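Local coordinates for VP4 protein (Tellina virus 1, PDB 3P06) that probably acts as the serine protease that cuts the viral polyprotein into its final products, caught here as an acyl-enzyme formed within one molecule, at residues Pro92-Glu104 and Met182-Ala194. Numbering follows the deposited sequence.
Sequences PDNQPQLAFNSWE and MVTFSSGKNVAQA. With BME (beta-mercaptoethanol), chain F.
Ser102 OG is joined to the C-terminal carbon, Ala194 C, at 1.3 Å, an ester that makes the end of the chain the acyl group of its own nucleophile. With chi1 at 74°, OG sits between the backbone N and the carbonyl carbon of Ser102 and faces the incoming terminus. The ester carbonyl oxygen, Ala194 O, accepts a weak hydrogen bond from Ser102 N at 3.2 Å, and Phe100 CB also packs against it. Ala194 CB, the P1 side chain, touches Leu98 CD1 (3.7 Å) and meets the edge of the Trp103 ring at CD1; Val14 of strand 9-18 also touches it.

Behind P1, the substrate segment runs parallel to residues 97-99 as a strand inserted between 98-99 and strand 9-18. Ala192 N donates to Gln97 O (2.6 Å), Ala99 N to Ala192 O, and Ala194 N to Ala99 O (3.1 Å); P3 is thus gripped through both N and O, and P1 through N. Ala192 CB turns inward against Pro96 CG, with Phe27 beside both, whereas Gln193 points to the other side and lies alongside Phe100. Its CB comes within 3.4 Å of Phe100 CE2, and its OE1 meets the ring at the edge, in plane; ring and amide stand 76° apart. On that same side Val191 CG1 rests on Ala99 CB.

Farther out, Asn43 and Ser59 hold the backbone of Leu98. The side chain of Lys141, predicted to be catalytic, is about 4 Å from that of Ser102. The ester within one chain marks this as the acyl-enzyme of cis-cleavage, before deacylation, with the residues on the non-primed side still bound.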
loop_
_atom_site.group_PDB
_atom_site.type_symbol
_atom_site.label_atom_id
_atom_site.label_comp_id
_atom_site.label_asym_id
_atom_site.label_seq_id
_atom_site.Cartn_x
_atom_site.Cartn_y
_atom_site.Cartn_z
ATOM N N PRO A 92 10.253 -6.355 -6.903
ATOM C CA PRO A 92 10.833 -6.573 -8.255
ATOM C C PRO A 92 11.813 -5.428 -8.546
ATOM O O PRO A 92 11.688 -4.331 -7.963
ATOM C CB PRO A 92 9.616 -6.510 -9.185
ATOM C CG PRO A 92 8.649 -5.468 -8.393
ATOM C CD PRO A 92 8.851 -5.853 -6.917
ATOM N N ASP A 93 12.787 -5.699 -9.410
ATOM C CA ASP A 93 13.739 -4.679 -9.818
ATOM C C ASP A 93 13.046 -3.730 -10.833
ATOM O O ASP A 93 13.382 -2.579 -10.913
ATOM C CB ASP A 93 14.920 -5.337 -10.485
ATOM C CG ASP A 93 15.959 -5.828 -9.487
ATOM O OD1 ASP A 93 15.833 -5.593 -8.247
ATOM O OD2 ASP A 93 16.933 -6.458 -9.980
ATOM N N ASN A 94 12.069 -4.247 -11.577
ATOM C CA ASN A 94 11.304 -3.427 -12.472
ATOM C C ASN A 94 10.122 -2.825 -11.757
ATOM O O ASN A 94 9.161 -3.504 -11.440
ATOM C CB ASN A 94 10.943 -4.175 -13.766
ATOM C CG ASN A 94 12.117 -4.141 -14.784
ATOM O OD1 ASN A 94 12.004 -3.543 -15.853
ATOM N ND2 ASN A 94 13.264 -4.720 -14.409
ATOM N N GLN A 95 10.226 -1.519 -11.509
ATOM C CA GLN A 95 9.290 -0.867 -10.597
ATOM C C GLN A 95 8.518 0.272 -11.310
ATOM O O GLN A 95 9.101 1.107 -11.965
ATOM C CB GLN A 95 10.055 -0.301 -9.444
ATOM C CG GLN A 95 10.744 -1.381 -8.654
ATOM C CD GLN A 95 11.435 -0.869 -7.393
ATOM O OE1 GLN A 95 11.330 0.327 -7.033
ATOM N NE2 GLN A 95 12.187 -1.761 -6.734
ATOM N N PRO A 96 7.208 0.265 -11.186
ATOM C CA PRO A 96 6.438 1.373 -11.787
ATOM C C PRO A 96 6.428 2.635 -10.888
ATOM O O PRO A 96 6.601 2.601 -9.655
ATOM C CB PRO A 96 5.038 0.798 -11.877
ATOM C CG PRO A 96 4.937 -0.100 -10.651
ATOM C CD PRO A 96 6.343 -0.740 -10.515
ATOM N N GLN A 97 6.199 3.764 -11.524
ATOM C CA GLN A 97 6.062 5.047 -10.811
ATOM C C GLN A 97 4.796 4.982 -9.978
ATOM O O GLN A 97 3.746 4.463 -10.443
ATOM C CB GLN A 97 6.038 6.199 -11.815
ATOM C CG GLN A 97 5.862 7.556 -11.126
ATOM C CD GLN A 97 5.796 8.757 -12.094
ATOM O OE1 GLN A 97 5.938 8.613 -13.285
ATOM N NE2 GLN A 97 5.610 9.931 -11.546
ATOM N N LEU A 98 4.893 5.408 -8.721
ATOM C CA LEU A 98 3.752 5.411 -7.859
ATOM C C LEU A 98 3.034 6.752 -7.937
ATOM O O LEU A 98 3.666 7.792 -7.824
ATOM C CB LEU A 98 4.210 5.232 -6.406
ATOM C CG LEU A 98 3.087 5.269 -5.380
ATOM C CD1 LEU A 98 2.162 3.948 -5.463
ATOM C CD2 LEU A 98 3.721 5.374 -4.033
ATOM N N ALA A 99 1.727 6.726 -8.110
ATOM C CA ALA A 99 0.922 7.942 -8.310
ATOM C C ALA A 99 -0.269 7.950 -7.395
ATOM O O ALA A 99 -0.765 6.895 -7.035
ATOM C CB ALA A 99 0.451 8.048 -9.799
ATOM N N PHE A 100 -0.709 9.164 -7.010
ATOM C CA PHE A 100 -1.951 9.427 -6.262
ATOM C C PHE A 100 -1.823 9.047 -4.789
ATOM O O PHE A 100 -0.715 8.848 -4.309
ATOM C CB PHE A 100 -3.139 8.786 -6.969
ATOM C CG PHE A 100 -3.070 8.881 -8.508
ATOM C CD1 PHE A 100 -2.349 9.903 -9.148
ATOM C CD2 PHE A 100 -3.713 7.952 -9.295
ATOM C CE1 PHE A 100 -2.268 9.979 -10.591
ATOM C CE2 PHE A 100 -3.668 8.011 -10.702
ATOM C CZ PHE A 100 -2.933 9.023 -11.362
ATOM N N ASN A 101 -2.922 8.960 -4.058
ATOM C CA ASN A 101 -2.818 9.004 -2.619
ATOM C C ASN A 101 -3.572 7.859 -1.943
ATOM O O ASN A 101 -3.726 7.838 -0.715
ATOM C CB ASN A 101 -3.285 10.389 -2.098
ATOM C CG ASN A 101 -2.205 11.452 -2.259
ATOM O OD1 ASN A 101 -1.967 11.898 -3.372
ATOM N ND2 ASN A 101 -1.499 11.841 -1.142
ATOM N N SER A 102 -4.026 6.898 -2.741
ATOM C CA SER A 102 -4.736 5.752 -2.199
ATOM C C SER A 102 -3.877 4.724 -1.362
ATOM O O SER A 102 -4.418 3.751 -0.834
ATOM C CB SER A 102 -5.423 5.054 -3.356
ATOM O OG SER A 102 -4.392 4.351 -4.104
ATOM N N TRP A 103 -2.566 4.963 -1.237
ATOM C CA TRP A 103 -1.610 4.182 -0.407
ATOM C C TRP A 103 -1.653 4.690 1.054
ATOM O O TRP A 103 -1.097 4.066 1.959
ATOM C CB TRP A 103 -0.164 4.353 -0.941
ATOM C CG TRP A 103 0.215 5.812 -1.100
ATOM C CD1 TRP A 103 0.094 6.584 -2.229
ATOM C CD2 TRP A 103 0.748 6.658 -0.088
ATOM N NE1 TRP A 103 0.528 7.847 -1.976
ATOM C CE2 TRP A 103 0.910 7.930 -0.656
ATOM C CE3 TRP A 103 1.097 6.458 1.278
ATOM C CZ2 TRP A 103 1.434 9.043 0.087
ATOM C CZ3 TRP A 103 1.616 7.560 2.026
ATOM C CH2 TRP A 103 1.735 8.846 1.436
ATOM N N GLU A 104 -2.319 5.820 1.289
ATOM C CA GLU A 104 -2.225 6.461 2.633
ATOM C C GLU A 104 -2.874 5.675 3.758
ATOM O O GLU A 104 -2.362 5.702 4.871
ATOM C CB GLU A 104 -2.842 7.873 2.613
ATOM C CG GLU A 104 -2.110 8.801 1.655
ATOM C CD GLU A 104 -2.701 10.233 1.657
ATOM O OE1 GLU A 104 -3.937 10.378 1.910
ATOM O OE2 GLU A 104 -1.920 11.217 1.400
HETATM N N MSE A 182 1.076 -17.448 1.126
HETATM C CA MSE A 182 1.688 -16.393 0.284
HETATM C C MSE A 182 0.640 -15.895 -0.709
HETATM O O MSE A 182 -0.249 -16.670 -1.080
HETATM C CB MSE A 182 2.849 -17.009 -0.485
HETATM C CG MSE A 182 3.623 -16.135 -1.466
HETATM SE SE MSE A 182 4.621 -17.317 -2.764
HETATM C CE MSE A 182 5.032 -18.911 -1.707
ATOM N N VAL A 183 0.736 -14.618 -1.087
ATOM C CA VAL A 183 -0.059 -14.059 -2.150
ATOM C C VAL A 183 0.914 -13.594 -3.193
ATOM O O VAL A 183 2.041 -13.118 -2.884
ATOM C CB VAL A 183 -1.043 -12.858 -1.696
ATOM C CG1 VAL A 183 -2.251 -13.436 -0.931
ATOM C CG2 VAL A 183 -0.348 -11.778 -0.821
ATOM N N THR A 184 0.527 -13.731 -4.451
ATOM C CA THR A 184 1.395 -13.183 -5.472
ATOM C C THR A 184 0.622 -12.165 -6.348
ATOM O O THR A 184 -0.616 -12.218 -6.418
ATOM C CB THR A 184 2.001 -14.286 -6.290
ATOM O OG1 THR A 184 0.948 -14.886 -7.044
ATOM C CG2 THR A 184 2.618 -15.369 -5.377
ATOM N N PHE A 185 1.348 -11.268 -7.013
ATOM C CA PHE A 185 0.725 -10.204 -7.817
ATOM C C PHE A 185 1.493 -10.059 -9.102
ATOM O O PHE A 185 2.665 -10.456 -9.142
ATOM C CB PHE A 185 0.771 -8.893 -7.064
ATOM C CG PHE A 185 0.154 -8.953 -5.724
ATOM C CD1 PHE A 185 -1.260 -8.852 -5.575
ATOM C CD2 PHE A 185 0.956 -9.126 -4.596
ATOM C CE1 PHE A 185 -1.861 -8.940 -4.285
ATOM C CE2 PHE A 185 0.360 -9.172 -3.294
ATOM C CZ PHE A 185 -1.048 -9.096 -3.157
ATOM N N SER A 186 0.849 -9.523 -10.158
ATOM C CA SER A 186 1.510 -9.190 -11.423
ATOM C C SER A 186 2.334 -7.915 -11.230
ATOM O O SER A 186 2.013 -7.054 -10.374
ATOM C CB SER A 186 0.479 -8.901 -12.547
ATOM O OG SER A 186 0.021 -10.111 -13.126
ATOM N N SER A 187 3.368 -7.768 -12.039
ATOM C CA SER A 187 4.083 -6.501 -12.033
ATOM C C SER A 187 3.828 -5.731 -13.329
ATOM O O SER A 187 3.367 -6.294 -14.310
ATOM C CB SER A 187 5.577 -6.729 -11.822
ATOM O OG SER A 187 6.051 -7.759 -12.681
ATOM N N GLY A 188 4.117 -4.438 -13.318
ATOM C CA GLY A 188 4.063 -3.658 -14.541
ATOM C C GLY A 188 5.142 -2.605 -14.554
ATOM O O GLY A 188 5.777 -2.302 -13.531
ATOM N N LYS A 189 5.349 -2.015 -15.713
ATOM C CA LYS A 189 6.293 -0.933 -15.783
ATOM C C LYS A 189 5.508 0.386 -15.960
ATOM O O LYS A 189 6.104 1.486 -16.045
ATOM C CB LYS A 189 7.279 -1.190 -16.929
ATOM C CG LYS A 189 8.554 -0.392 -16.868
ATOM C CD LYS A 189 9.585 -0.970 -17.840
ATOM C CE LYS A 189 10.358 0.144 -18.510
ATOM N NZ LYS A 189 11.364 -0.424 -19.462
ATOM N N ASN A 190 4.176 0.270 -16.024
ATOM C CA ASN A 190 3.316 1.404 -16.388
ATOM C C ASN A 190 3.056 2.122 -15.085
ATOM O O ASN A 190 3.082 1.470 -14.072
ATOM C CB ASN A 190 1.982 0.891 -16.988
ATOM C CG ASN A 190 2.108 -0.500 -17.718
ATOM O OD1 ASN A 190 2.094 -1.618 -17.090
ATOM N ND2 ASN A 190 2.139 -0.423 -19.057
ATOM N N VAL A 191 2.772 3.407 -15.077
ATOM C CA VAL A 191 2.369 4.097 -13.820
ATOM C C VAL A 191 1.400 3.327 -12.881
ATOM O O VAL A 191 0.333 2.879 -13.309
ATOM C CB VAL A 191 1.799 5.513 -14.148
ATOM C CG1 VAL A 191 1.231 6.202 -12.878
ATOM C CG2 VAL A 191 2.880 6.383 -14.958
ATOM N N ALA A 192 1.749 3.181 -11.591
ATOM C CA ALA A 192 0.858 2.492 -10.645
ATOM C C ALA A 192 0.017 3.497 -9.939
ATOM O O ALA A 192 0.539 4.383 -9.258
ATOM C CB ALA A 192 1.657 1.644 -9.592
ATOM N N GLN A 193 -1.296 3.366 -10.117
ATOM C CA GLN A 193 -2.287 4.293 -9.524
ATOM C C GLN A 193 -2.828 3.681 -8.247
ATOM O O GLN A 193 -3.598 2.700 -8.284
ATOM C CB GLN A 193 -3.441 4.611 -10.529
ATOM C CG GLN A 193 -2.896 4.832 -11.959
ATOM C CD GLN A 193 -3.963 5.100 -13.025
ATOM O OE1 GLN A 193 -5.072 5.581 -12.727
ATOM N NE2 GLN A 193 -3.625 4.800 -14.274
ATOM N N ALA A 194 -2.430 4.301 -7.131
ATOM C CA ALA A 194 -2.762 3.856 -5.771
ATOM C C ALA A 194 -3.853 4.776 -5.253
ATOM O O ALA A 194 -4.092 5.843 -5.804
ATOM C CB ALA A 194 -1.524 4.030 -4.858
HETATM C C1 BME F . 4.913 -4.269 -9.062
HETATM C C2 BME F . 3.407 -4.081 -8.757
HETATM O O1 BME F . 5.286 -4.178 -10.461
HETATM S S2 BME F . 2.714 -5.705 -8.150
#